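Local atomic coordinates of neurotrypsin (Mus musculus, PDB entry 6H8M), a protein that plays a role in neuronal plasticity as a secreted serine protease whose proteolysis may serve learning and memory, represented here by its third scavenger receptor cysteine-rich domain. Residues A[41-46]-A[80-85]; A[47-52]-A[104-109]; A[72-77]-A[86-91]. One frame throughout, in Å; residues are numbered along the deposited sequence.

From the N terminus, the end of helix 37-46 supplies residues 41-46 and the loop after it residues 47-52. Residues 72-77 run from the end of strand 68-74 into the following loop, and contact 1 closes the first long loop when residues 80-85 return to the helix. Contact 3 closes the shortest loop, a hairpin in which residues 86-91 pair back with 72-77, so it crosses contact 1. Contact 2 closes the widest loop, joining 47-52 to residues 104-109, the last in the model; it crosses contact 1 and encloses contact 3. Disulfides tie neighbours together: Cys44 to Cys105 between contacts 1 and 2, Cys75 to Cys85 between contacts 1 and 3. Contacts 2 and 3 do not touch.

Contact 1 (A[41-46]-A[80-85]); sequences AVICRQ and KALADC
Val42, Ile43 and Gln46 of helix 37-46 pack against Ala81, Leu82 and Cys85 in a helix-to-loop contact of the scavenger receptor cysteine-rich fold, where the helix lies beside the loop that connects strands 68-74 and 86-87. The loop makes a short 3-10 turn at residues 82-84. The apolar part is buried. Val42 sends CG1 against the loop backbone, 3.6 Å from Ala81 C, and the same methyl touches Cys85 SG at 3.9 Å. Its CG1 is anti to the backbone N (chi1 170°), which carries this branch across to the loop. Deeper in, Ile43 and Leu82 lie alongside one another and point the same way; Ile43 CD1 is equally far, 4.1 Å, from Leu82 CD1 and Leu82 CD2. Val19 and Val21 of strand 18-23 and Met70 and Val73 of strand 68-74 adjoin this pair, so it links the helix and the loop to the main sheet. Nearer the surface, the aliphatic part of Arg45 passes Lys80, with Arg45 CD 3.8 Å from Lys80 CA. The chain then bends at chi3, and NH1 is taken up by the carbonyl oxygens of Gly77 and Glu79, which fasten the preceding part of the loop to the helix. The side chain of Gln46 is extended, laying its amide beside the start of the 3-10 turn while NE2 binds the carbonyl of Phe4. Two donors grip the other end of that amide, which fixes its rotation. Leu82 N gives a nearly straight hydrogen bond to Gln46 OE1 (3.1 Å, 166° at the hydrogen), and a water donating to Gln46 OE1 at 2.7 Å accepts from Ala83 N at 3.1 Å.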
ATOM      1  N   ALA A  41       7.990  -0.139   3.218  1.00 42.16           N
ATOM      2  CA  ALA A  41       9.318   0.345   2.786  1.00 43.95           C
ATOM      3  C   ALA A  41       9.295   0.592   1.272  1.00 44.10           C
ATOM      4  O   ALA A  41       9.816   1.639   0.789  1.00 44.90           O
ATOM      5  CB  ALA A  41      10.450  -0.608   3.205  1.00 48.64           C
ATOM      6  N   VAL A  42       8.657  -0.306   0.512  1.00 46.02           N
ATOM      7  CA  VAL A  42       8.675  -0.231  -0.890  1.00 44.74           C
ATOM      8  C   VAL A  42       7.805   0.955  -1.371  1.00 47.00           C
ATOM      9  O   VAL A  42       8.205   1.742  -2.211  1.00 46.79           O
ATOM     10  CB  VAL A  42       8.220  -1.538  -1.554  1.00 50.87           C
ATOM     11  CG1 VAL A  42       8.015  -1.365  -3.069  1.00 50.68           C
ATOM     12  CG2 VAL A  42       9.210  -2.659  -1.278  1.00 56.37           C
ATOM     13  N   ILE A  43       6.617   1.089  -0.804  1.00 41.89           N
ATOM     14  CA  ILE A  43       5.783   2.244  -1.164  1.00 38.24           C
ATOM     15  C   ILE A  43       6.495   3.552  -0.871  1.00 41.48           C
ATOM     16  O   ILE A  43       6.512   4.484  -1.732  1.00 41.46           O
ATOM     17  CB  ILE A  43       4.455   2.151  -0.384  1.00 39.99           C
ATOM     18  CG1 ILE A  43       3.638   0.931  -0.794  1.00 41.59           C
ATOM     19  CG2 ILE A  43       3.670   3.461  -0.549  1.00 40.76           C
ATOM     20  CD1 ILE A  43       3.228   0.913  -2.231  1.00 45.40           C
ATOM     21  N   CYS A  44       7.040   3.673   0.340  1.00 41.08           N
ATOM     22  CA  CYS A  44       7.696   4.869   0.765  1.00 45.45           C
ATOM     23  C   CYS A  44       8.945   5.187  -0.088  1.00 43.06           C
ATOM     24  O   CYS A  44       9.169   6.364  -0.484  1.00 43.87           O
ATOM     25  CB  CYS A  44       8.027   4.775   2.247  1.00 46.41           C
ATOM     26  SG  CYS A  44       6.499   4.773   3.260  1.00 45.78           S
ATOM     27  N   ARG A  45       9.690   4.143  -0.469  1.00 45.93           N
ATOM     28  CA  ARG A  45      10.855   4.268  -1.367  1.00 50.20           C
ATOM     29  C   ARG A  45      10.418   4.822  -2.726  1.00 47.44           C
ATOM     30  O   ARG A  45      11.003   5.740  -3.224  1.00 45.18           O
ATOM     31  CB  ARG A  45      11.619   2.932  -1.458  1.00 54.88           C
ATOM     32  CG  ARG A  45      12.917   2.993  -2.268  1.00 61.93           C
ATOM     33  CD  ARG A  45      13.734   1.699  -2.181  1.00 59.05           C
ATOM     34  NE  ARG A  45      14.095   1.287  -0.836  1.00 60.48           N
ATOM     35  CZ  ARG A  45      13.582   0.249  -0.179  1.00 62.31           C
ATOM     36  NH1 ARG A  45      12.738  -0.603  -0.757  1.00 58.13           N
ATOM     37  NH2 ARG A  45      13.922   0.075   1.087  1.00 63.04           N
ATOM     38  N   GLN A  46       9.359   4.282  -3.316  1.00 47.76           N
ATOM     39  CA  GLN A  46       8.889   4.728  -4.582  1.00 46.48           C
ATOM     40  C   GLN A  46       8.467   6.212  -4.509  1.00 45.06           C
ATOM     41  O   GLN A  46       8.674   6.939  -5.500  1.00 44.57           O
ATOM     42  CB  GLN A  46       7.780   3.848  -5.133  1.00 45.65           C
ATOM     43  CG  GLN A  46       7.422   4.218  -6.570  1.00 46.11           C
ATOM     44  CD  GLN A  46       6.209   3.552  -7.157  1.00 45.35           C
ATOM     45  OE1 GLN A  46       5.918   2.398  -6.912  1.00 48.06           O
ATOM     46  NE2 GLN A  46       5.582   4.234  -8.080  1.00 42.96           N
ATOM     47  N   LYS A  80      12.542  -0.983  -5.357  1.00 65.20           N
ATOM     48  CA  LYS A  80      12.514   0.461  -5.547  1.00 69.95           C
ATOM     49  C   LYS A  80      11.095   0.889  -5.918  1.00 64.51           C
ATOM     50  O   LYS A  80      10.816   2.060  -5.964  1.00 67.02           O
ATOM     51  CB  LYS A  80      13.529   0.909  -6.610  1.00 79.17           C
ATOM     52  CG  LYS A  80      14.975   0.999  -6.112  1.00 87.96           C
ATOM     53  CD  LYS A  80      15.975   1.333  -7.213  1.00 96.67           C
ATOM     54  CE  LYS A  80      17.406   1.003  -6.840  1.00 97.91           C
ATOM     55  NZ  LYS A  80      18.347   1.433  -7.903  1.00105.56           N
ATOM     56  N   ALA A  81      10.227  -0.065  -6.253  1.00 63.51           N
ATOM     57  CA  ALA A  81       8.903   0.303  -6.805  1.00 61.34           C
ATOM     58  C   ALA A  81       7.956  -0.869  -6.607  1.00 61.70           C
ATOM     59  O   ALA A  81       8.366  -2.025  -6.682  1.00 56.59           O
ATOM     60  CB  ALA A  81       8.985   0.676  -8.255  1.00 66.25           C
ATOM     61  N   LEU A  82       6.681  -0.542  -6.377  1.00 54.11           N
ATOM     62  CA  LEU A  82       5.651  -1.525  -6.111  1.00 51.34           C
ATOM     63  C   LEU A  82       5.585  -2.531  -7.267  1.00 56.96           C
ATOM     64  O   LEU A  82       5.399  -3.733  -7.015  1.00 58.32           O
ATOM     65  CB  LEU A  82       4.314  -0.807  -5.977  1.00 56.19           C
ATOM     66  CG  LEU A  82       3.124  -1.722  -5.689  1.00 55.92           C
ATOM     67  CD1 LEU A  82       3.339  -2.525  -4.436  1.00 54.26           C
ATOM     68  CD2 LEU A  82       1.855  -0.889  -5.621  1.00 58.90           C
ATOM     69  N   ALA A  83       5.798  -2.037  -8.484  1.00 57.91           N
ATOM     70  CA  ALA A  83       5.715  -2.851  -9.733  1.00 65.50           C
ATOM     71  C   ALA A  83       6.678  -4.022  -9.688  1.00 70.01           C
ATOM     72  O   ALA A  83       6.473  -5.022 -10.400  1.00 74.03           O
ATOM     73  CB  ALA A  83       6.004  -1.980 -10.938  1.00 68.15           C
ATOM     74  N   ASP A  84       7.781  -3.870  -8.949  1.00 69.36           N
ATOM     75  CA  ASP A  84       8.842  -4.920  -8.890  1.00 68.91           C
ATOM     76  C   ASP A  84       8.487  -5.963  -7.836  1.00 70.24           C
ATOM     77  O   ASP A  84       9.136  -6.970  -7.714  1.00 67.92           O
ATOM     78  CB  ASP A  84      10.217  -4.320  -8.573  1.00 71.47           C
ATOM     79  CG  ASP A  84      10.675  -3.282  -9.572  1.00 75.41           C
ATOM     80  OD1 ASP A  84      10.242  -3.380 -10.707  1.00 77.46           O
ATOM     81  OD2 ASP A  84      11.398  -2.341  -9.185  1.00 83.89           O
ATOM     82  N   CYS A  85       7.500  -5.695  -6.977  1.00 68.31           N
ATOM     83  CA  CYS A  85       7.050  -6.760  -6.054  1.00 68.98           C
ATOM     84  C   CYS A  85       6.366  -7.818  -6.912  1.00 72.54           C
ATOM     85  O   CYS A  85       6.153  -7.568  -8.059  1.00 76.86           O
ATOM     86  CB  CYS A  85       6.115  -6.217  -4.983  1.00 66.48           C
ATOM     87  SG  CYS A  85       6.987  -5.048  -3.918  1.00 62.86           S
TER
HETATM   88  O   HOH W   1       5.423   0.954  -9.149  1.00 54.62           O

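Contact 2 (A[47-52]-A[104-109])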
ATOM      1  N   LEU A  47       7.877   6.625  -3.388  1.00 42.84           N
ATOM      2  CA  LEU A  47       7.453   7.998  -3.189  1.00 41.75           C
ATOM      3  C   LEU A  47       8.617   8.956  -2.902  1.00 47.29           C
ATOM      4  O   LEU A  47       8.398  10.160  -2.846  1.00 42.26           O
ATOM      5  CB  LEU A  47       6.465   8.003  -2.021  1.00 41.64           C
ATOM      6  CG  LEU A  47       5.074   7.447  -2.305  1.00 42.86           C
ATOM      7  CD1 LEU A  47       4.276   7.350  -1.004  1.00 44.24           C
ATOM      8  CD2 LEU A  47       4.346   8.301  -3.318  1.00 45.06           C
ATOM      9  N   GLY A  48       9.814   8.421  -2.731  1.00 50.54           N
ATOM     10  CA  GLY A  48      11.005   9.247  -2.589  1.00 52.06           C
ATOM     11  C   GLY A  48      11.432   9.469  -1.164  1.00 56.68           C
ATOM     12  O   GLY A  48      12.368  10.215  -0.962  1.00 56.20           O
ATOM     13  N   TYR A  49      10.870   8.727  -0.189  1.00 48.14           N
ATOM     14  CA  TYR A  49      11.263   8.805   1.189  1.00 56.11           C
ATOM     15  C   TYR A  49      12.349   7.739   1.438  1.00 62.14           C
ATOM     16  O   TYR A  49      12.367   6.706   0.807  1.00 71.28           O
ATOM     17  CB  TYR A  49      10.070   8.641   2.126  1.00 53.60           C
ATOM     18  CG  TYR A  49       9.024   9.688   1.892  1.00 52.30           C
ATOM     19  CD1 TYR A  49       9.346  11.020   2.081  1.00 62.09           C
ATOM     20  CD2 TYR A  49       7.825   9.393   1.285  1.00 48.43           C
ATOM     21  CE1 TYR A  49       8.455  12.029   1.756  1.00 63.35           C
ATOM     22  CE2 TYR A  49       6.897  10.380   1.005  1.00 51.26           C
ATOM     23  CZ  TYR A  49       7.227  11.700   1.208  1.00 58.80           C
ATOM     24  OH  TYR A  49       6.313  12.669   0.951  1.00 65.79           O
ATOM     25  N   LYS A  50      13.255   8.035   2.362  1.00 61.86           N
ATOM     26  CA  LYS A  50      14.467   7.257   2.576  1.00 71.82           C
ATOM     27  C   LYS A  50      14.497   6.613   3.965  1.00 69.73           C
ATOM     28  O   LYS A  50      15.339   5.718   4.207  1.00 68.87           O
ATOM     29  CB  LYS A  50      15.689   8.171   2.457  1.00 77.71           C
ATOM     30  CG  LYS A  50      15.696   9.029   1.210  1.00 82.14           C
ATOM     31  CD  LYS A  50      15.836   8.216  -0.077  1.00 85.92           C
ATOM     32  CE  LYS A  50      15.768   9.083  -1.314  1.00 88.99           C
ATOM     33  NZ  LYS A  50      16.719   8.652  -2.360  1.00 97.12           N
ATOM     34  N   GLY A  51      13.697   7.126   4.896  1.00 60.19           N
ATOM     35  CA  GLY A  51      13.760   6.703   6.307  1.00 58.90           C
ATOM     36  C   GLY A  51      12.969   5.425   6.596  1.00 56.94           C
ATOM     37  O   GLY A  51      12.484   4.758   5.675  1.00 56.89           O
ATOM     38  N   PRO A  52      12.815   5.077   7.891  1.00 59.08           N
ATOM     39  CA  PRO A  52      12.087   3.881   8.307  1.00 57.65           C
ATOM     40  C   PRO A  52      10.614   4.053   7.877  1.00 53.05           C
ATOM     41  O   PRO A  52      10.148   5.188   7.825  1.00 52.40           O
ATOM     42  CB  PRO A  52      12.218   3.830   9.843  1.00 61.34           C
ATOM     43  CG  PRO A  52      13.162   4.938  10.221  1.00 64.96           C
ATOM     44  CD  PRO A  52      13.254   5.880   9.046  1.00 62.24           C
ATOM     45  N   ILE A 104       3.021   4.674   6.961  1.00 39.31           N
ATOM     46  CA  ILE A 104       3.683   5.849   7.422  1.00 41.58           C
ATOM     47  C   ILE A 104       5.117   5.843   6.945  1.00 40.35           C
ATOM     48  O   ILE A 104       5.861   4.972   7.329  1.00 44.38           O
ATOM     49  CB  ILE A 104       3.634   5.956   8.942  1.00 42.29           C
ATOM     50  CG1 ILE A 104       2.203   5.961   9.436  1.00 45.27           C
ATOM     51  CG2 ILE A 104       4.387   7.223   9.398  1.00 46.39           C
ATOM     52  CD1 ILE A 104       2.126   5.813  10.898  1.00 49.19           C
ATOM     53  N   CYS A 105       5.505   6.835   6.133  1.00 42.37           N
ATOM     54  CA  CYS A 105       6.866   6.981   5.673  1.00 43.39           C
ATOM     55  C   CYS A 105       7.658   7.929   6.586  1.00 47.96           C
ATOM     56  O   CYS A 105       7.099   8.805   7.196  1.00 47.45           O
ATOM     57  CB  CYS A 105       6.904   7.539   4.262  1.00 44.57           C
ATOM     58  SG  CYS A 105       5.847   6.690   3.052  1.00 44.06           S
ATOM     59  N   ASP A 106       8.976   7.666   6.694  1.00 49.95           N
ATOM     60  CA  ASP A 106       9.869   8.454   7.527  1.00 52.99           C
ATOM     61  C   ASP A 106       9.321   8.478   8.961  1.00 54.22           C
ATOM     62  O   ASP A 106       9.206   9.527   9.612  1.00 56.37           O
ATOM     63  CB  ASP A 106      10.106   9.847   6.948  1.00 56.41           C
ATOM     64  CG  ASP A 106      11.037   9.861   5.739  1.00 58.46           C
ATOM     65  OD1 ASP A 106      11.422   8.742   5.241  1.00 59.36           O
ATOM     66  OD2 ASP A 106      11.288  10.962   5.261  1.00 62.09           O
ATOM     67  N   TYR A 107       8.974   7.283   9.459  1.00 54.97           N
ATOM     68  CA  TYR A 107       8.343   7.130  10.751  1.00 54.17           C
ATOM     69  C   TYR A 107       9.337   7.570  11.828  1.00 62.56           C
ATOM     70  O   TYR A 107      10.494   7.197  11.745  1.00 60.80           O
ATOM     71  CB  TYR A 107       7.911   5.677  10.933  1.00 55.79           C
ATOM     72  CG  TYR A 107       7.334   5.409  12.298  1.00 56.76           C
ATOM     73  CD1 TYR A 107       5.976   5.572  12.549  1.00 55.62           C
ATOM     74  CD2 TYR A 107       8.158   5.025  13.344  1.00 64.16           C
ATOM     75  CE1 TYR A 107       5.451   5.353  13.816  1.00 58.33           C
ATOM     76  CE2 TYR A 107       7.662   4.839  14.623  1.00 67.18           C
ATOM     77  CZ  TYR A 107       6.298   4.961  14.840  1.00 64.86           C
ATOM     78  OH  TYR A 107       5.817   4.744  16.079  1.00 71.09           O
ATOM     79  N   LEU A 108       8.881   8.418  12.755  1.00 69.62           N
ATOM     80  CA  LEU A 108       9.744   9.004  13.825  1.00 86.53           C
ATOM     81  C   LEU A 108       9.165   8.612  15.187  1.00 94.48           C
ATOM     82  O   LEU A 108       7.999   8.892  15.444  1.00 96.72           O
ATOM     83  CB  LEU A 108       9.761  10.530  13.681  1.00 92.33           C
ATOM     84  CG  LEU A 108      10.981  11.174  13.013  1.00102.68           C
ATOM     85  CD1 LEU A 108      10.773  12.681  12.876  1.00106.37           C
ATOM     86  CD2 LEU A 108      12.264  10.897  13.796  1.00106.40           C
ATOM     87  N   GLU A 109       9.981   7.970  16.030  1.00 89.85           N
ATOM     88  CA  GLU A 109       9.598   7.519  17.395  1.00101.05           C
ATOM     89  C   GLU A 109       8.620   6.343  17.310  1.00107.06           C
ATOM     90  O   GLU A 109       8.321   5.729  18.333  1.00108.25           O
ATOM     91  CB  GLU A 109       8.948   8.626  18.228  1.00107.82           C
ATOM     92  CG  GLU A 109       9.841   9.833  18.459  1.00110.95           C
ATOM     93  CD  GLU A 109       9.070  11.082  18.838  1.00115.32           C
ATOM     94  OE1 GLU A 109       9.715  12.126  19.057  1.00121.30           O
ATOM     95  OE2 GLU A 109       7.826  11.007  18.914  1.00115.92           O
TER
HETATM   96  O   HOH W   2      10.085   5.954   4.531  1.00 49.15           O
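Gly51 and Asp106 bring the two backbones closest, their CA atoms 4.4 Å apart, where the loop 47-52 passes the end of strand 102-105. The loop leaves helix 37-46 through a Schellman motif, in which Gly48 takes a positive phi. On the other side Asp106 also has a positive phi, 55°, and turns the chain after Cys105. Tyr107 N gives a backbone hydrogen bond to Pro52 O at 2.9 Å, with the donor standing above the carbonyl plane. A water between Gly51 O and Asp106 N bridges the backbones, accepting from Asp106 N. The Asp106 side chain reaches back over the loop: with CG beside its own backbone N (chi1 -75°), OD1 receives Gly51 N at 2.8 Å, the amide approaching from above the carboxylate plane. The other oxygen, OD2, forms a salt bridge with Lys15, so the carboxylate is gripped from two parts of the chain, which probably helps keep it ionised. Tyr49 packs across Asp106 with ring and carboxylate planes 77° apart, and its CB comes within 3.4 Å of Asp106 OD1. The same ring meets Cys105 obliquely: Tyr49 CD2 touches Cys105 CB at 3.6 Å, and Cys105 SG lies 4.9 Å from the ring centroid as a sulfur-aromatic contact. Leu47 CD1 touches this sulfur more loosely, and the Leu47 side chain also meets Ile6 and Leu8 of strand 6-10. At the exposed end, Pro52 CG lies 3.8 Å from Tyr107 O. The Cys105-Cys44 disulfide ties strand 102-105 to the helix just before the loop, while Tyr49 and Asp106 join the loop itself to 104-109, beside the two-stranded antiparallel sheet of the scavenger receptor cysteine-rich domain.

Contact 3 (A[72-77]-A[86-91])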
ATOM      1  N   ASN A  72      -2.733  -9.684  -2.762  1.00 68.17           N
ATOM      2  CA  ASN A  72      -1.665 -10.330  -2.031  1.00 74.90           C
ATOM      3  C   ASN A  72      -0.334 -10.057  -2.701  1.00 74.51           C
ATOM      4  O   ASN A  72       0.160 -10.868  -3.465  1.00 80.68           O
ATOM      5  CB  ASN A  72      -1.827 -11.857  -1.965  1.00 80.97           C
ATOM      6  CG  ASN A  72      -2.132 -12.332  -0.563  1.00 88.17           C
ATOM      7  OD1 ASN A  72      -1.218 -12.598   0.220  1.00 99.55           O
ATOM      8  ND2 ASN A  72      -3.409 -12.431  -0.245  1.00 89.07           N
ATOM      9  N   VAL A  73       0.272  -8.953  -2.308  1.00 63.67           N
ATOM     10  CA  VAL A  73       1.539  -8.531  -2.837  1.00 65.70           C
ATOM     11  C   VAL A  73       2.611  -9.210  -1.986  1.00 61.30           C
ATOM     12  O   VAL A  73       2.417  -9.215  -0.769  1.00 57.33           O
ATOM     13  CB  VAL A  73       1.625  -6.991  -2.733  1.00 65.55           C
ATOM     14  CG1 VAL A  73       2.927  -6.452  -3.278  1.00 64.59           C
ATOM     15  CG2 VAL A  73       0.445  -6.307  -3.404  1.00 73.45           C
ATOM     16  N   LYS A  74       3.660  -9.775  -2.608  1.00 67.96           N
ATOM     17  CA  LYS A  74       4.854 -10.282  -1.922  1.00 69.90           C
ATOM     18  C   LYS A  74       6.025  -9.347  -2.230  1.00 65.39           C
ATOM     19  O   LYS A  74       6.325  -9.108  -3.360  1.00 69.11           O
ATOM     20  CB  LYS A  74       5.222 -11.706  -2.351  1.00 80.30           C
ATOM     21  CG  LYS A  74       6.264 -12.393  -1.468  1.00 87.70           C
ATOM     22  CD  LYS A  74       6.426 -13.894  -1.737  1.00 98.11           C
ATOM     23  CE  LYS A  74       7.595 -14.493  -0.990  1.00103.14           C
ATOM     24  NZ  LYS A  74       7.511 -15.974  -0.910  1.00113.88           N
ATOM     25  N   CYS A  75       6.600  -8.740  -1.196  1.00 67.37           N
ATOM     26  CA  CYS A  75       7.729  -7.799  -1.307  1.00 65.25           C
ATOM     27  C   CYS A  75       8.854  -8.406  -0.441  1.00 65.26           C
ATOM     28  O   CYS A  75       8.587  -8.897   0.672  1.00 66.55           O
ATOM     29  CB  CYS A  75       7.353  -6.389  -0.799  1.00 60.76           C
ATOM     30  SG  CYS A  75       6.239  -5.408  -1.893  1.00 71.44           S
ATOM     31  N   THR A  76      10.108  -8.314  -0.888  1.00 68.63           N
ATOM     32  CA  THR A  76      11.261  -8.543   0.004  1.00 64.47           C
ATOM     33  C   THR A  76      11.453  -7.349   0.957  1.00 64.87           C
ATOM     34  O   THR A  76      11.913  -7.546   2.051  1.00 63.43           O
ATOM     35  CB  THR A  76      12.554  -8.747  -0.790  1.00 67.56           C
ATOM     36  OG1 THR A  76      12.877  -7.453  -1.321  1.00 68.38           O
ATOM     37  CG2 THR A  76      12.434  -9.824  -1.846  1.00 73.80           C
ATOM     38  N   GLY A  77      11.041  -6.121   0.537  1.00 62.63           N
ATOM     39  CA  GLY A  77      11.326  -4.909   1.291  1.00 57.36           C
ATOM     40  C   GLY A  77      12.396  -4.048   0.663  1.00 59.36           C
ATOM     41  O   GLY A  77      12.525  -2.855   1.005  1.00 60.60           O
ATOM     42  N   VAL A  86       6.037  -8.974  -6.341  1.00 75.73           N
ATOM     43  CA  VAL A  86       5.448 -10.089  -7.115  1.00 85.41           C
ATOM     44  C   VAL A  86       4.036 -10.337  -6.586  1.00 87.24           C
ATOM     45  O   VAL A  86       3.807 -10.246  -5.392  1.00 84.41           O
ATOM     46  CB  VAL A  86       6.333 -11.357  -7.110  1.00 86.64           C
ATOM     47  CG1 VAL A  86       7.661 -11.087  -7.804  1.00 88.09           C
ATOM     48  CG2 VAL A  86       6.584 -11.930  -5.722  1.00 87.75           C
ATOM     49  N   LYS A  87       3.084 -10.583  -7.494  1.00 92.20           N
ATOM     50  CA  LYS A  87       1.700 -10.921  -7.124  1.00102.08           C
ATOM     51  C   LYS A  87       1.669 -12.390  -6.699  1.00106.12           C
ATOM     52  O   LYS A  87       2.583 -13.143  -7.026  1.00110.33           O
ATOM     53  CB  LYS A  87       0.758 -10.574  -8.282  1.00111.92           C
ATOM     54  CG  LYS A  87       0.762  -9.087  -8.641  1.00120.25           C
ATOM     55  CD  LYS A  87       0.850  -8.767 -10.136  1.00130.15           C
ATOM     56  CE  LYS A  87       1.035  -7.282 -10.407  1.00130.92           C
ATOM     57  NZ  LYS A  87       0.778  -6.936 -11.829  1.00136.18           N
ATOM     58  N   GLN A  88       0.665 -12.752  -5.896  1.00110.91           N
ATOM     59  CA  GLN A  88       0.468 -14.120  -5.391  1.00119.95           C
ATOM     60  C   GLN A  88      -1.009 -14.498  -5.533  1.00125.30           C
ATOM     61  O   GLN A  88      -1.882 -13.690  -5.206  1.00124.64           O
ATOM     62  CB  GLN A  88       0.871 -14.241  -3.916  1.00117.72           C
ATOM     63  CG  GLN A  88       2.314 -14.682  -3.695  1.00119.10           C
ATOM     64  CD  GLN A  88       2.768 -14.413  -2.279  1.00116.96           C
ATOM     65  OE1 GLN A  88       2.511 -13.352  -1.711  1.00105.18           O
ATOM     66  NE2 GLN A  88       3.443 -15.386  -1.687  1.00115.37           N
ATOM     67  N   ASP A  89      -1.271 -15.726  -6.008  1.00134.85           N
ATOM     68  CA  ASP A  89      -2.590 -16.373  -5.913  1.00141.97           C
ATOM     69  C   ASP A  89      -2.640 -17.194  -4.616  1.00147.85           C
ATOM     70  O   ASP A  89      -2.588 -18.426  -4.634  1.00152.87           O
ATOM     71  CB  ASP A  89      -2.907 -17.216  -7.153  1.00148.27           C
ATOM     72  CG  ASP A  89      -3.443 -16.392  -8.309  1.00146.63           C
ATOM     73  OD1 ASP A  89      -4.426 -15.652  -8.084  1.00140.91           O
ATOM     74  OD2 ASP A  89      -2.868 -16.485  -9.418  1.00149.33           O
ATOM     75  N   ILE A  90      -2.726 -16.469  -3.492  1.00150.53           N
ATOM     76  CA  ILE A  90      -2.872 -17.015  -2.127  1.00152.53           C
ATOM     77  C   ILE A  90      -4.212 -16.497  -1.566  1.00150.05           C
ATOM     78  O   ILE A  90      -4.247 -15.577  -0.750  1.00143.96           O
ATOM     79  CB  ILE A  90      -1.657 -16.639  -1.235  1.00149.38           C
ATOM     80  CG1 ILE A  90      -0.341 -17.215  -1.772  1.00149.10           C
ATOM     81  CG2 ILE A  90      -1.880 -17.042   0.221  1.00147.00           C
ATOM     82  CD1 ILE A  90       0.890 -16.657  -1.109  1.00143.03           C
ATOM     83  N   GLY A  91      -5.317 -17.083  -2.045  1.00152.73           N
ATOM     84  CA  GLY A  91      -6.668 -16.773  -1.576  1.00150.83           C
ATOM     85  C   GLY A  91      -7.667 -16.754  -2.722  1.00157.17           C
ATOM     86  O   GLY A  91      -7.268 -16.685  -3.894  1.00161.32           O
TER
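The Gln88 amide has the aliphatic chain of Lys74 running across one of its faces: Lys74 CB lies 3.2 Å from Gln88 OE1, and further out Lys74 CD lies 3.3 Å from Gln88 NE2. Lys74 is extended, with CG anti to the backbone N (chi1 -168°), and carries its ammonium group onward past the amide. The second flat group, the Asn72 amide, stands beside the Ile90 backbone, but its ND2 is directed to the carboxylate of Asp33, where it is hydrogen-bonded. Behind these side chains the segments form the end of an antiparallel beta hairpin. Lys74 and Val86 are a hydrogen-bonded pair: Lys74 N gives to Val86 O at 2.8 Å, nearly straight at 169°, and Val86 N returns a bond to Lys74 O at 3.0 Å. The side chains of this pair share a face of the sheet, and Val86 CG2 presses on Lys74 CB at 3.6 Å. Pairing then weakens toward Asn72, whose carbonyl oxygen receives only a weak, bent bond from Gln88 N. The Cys75-Cys85 disulfide joins the residues next to the Lys74-Val86 pair, so a covalent link and two good backbone bonds hold the short outer strand 86-87 at this end, while the Asn72 end is more loosely paired.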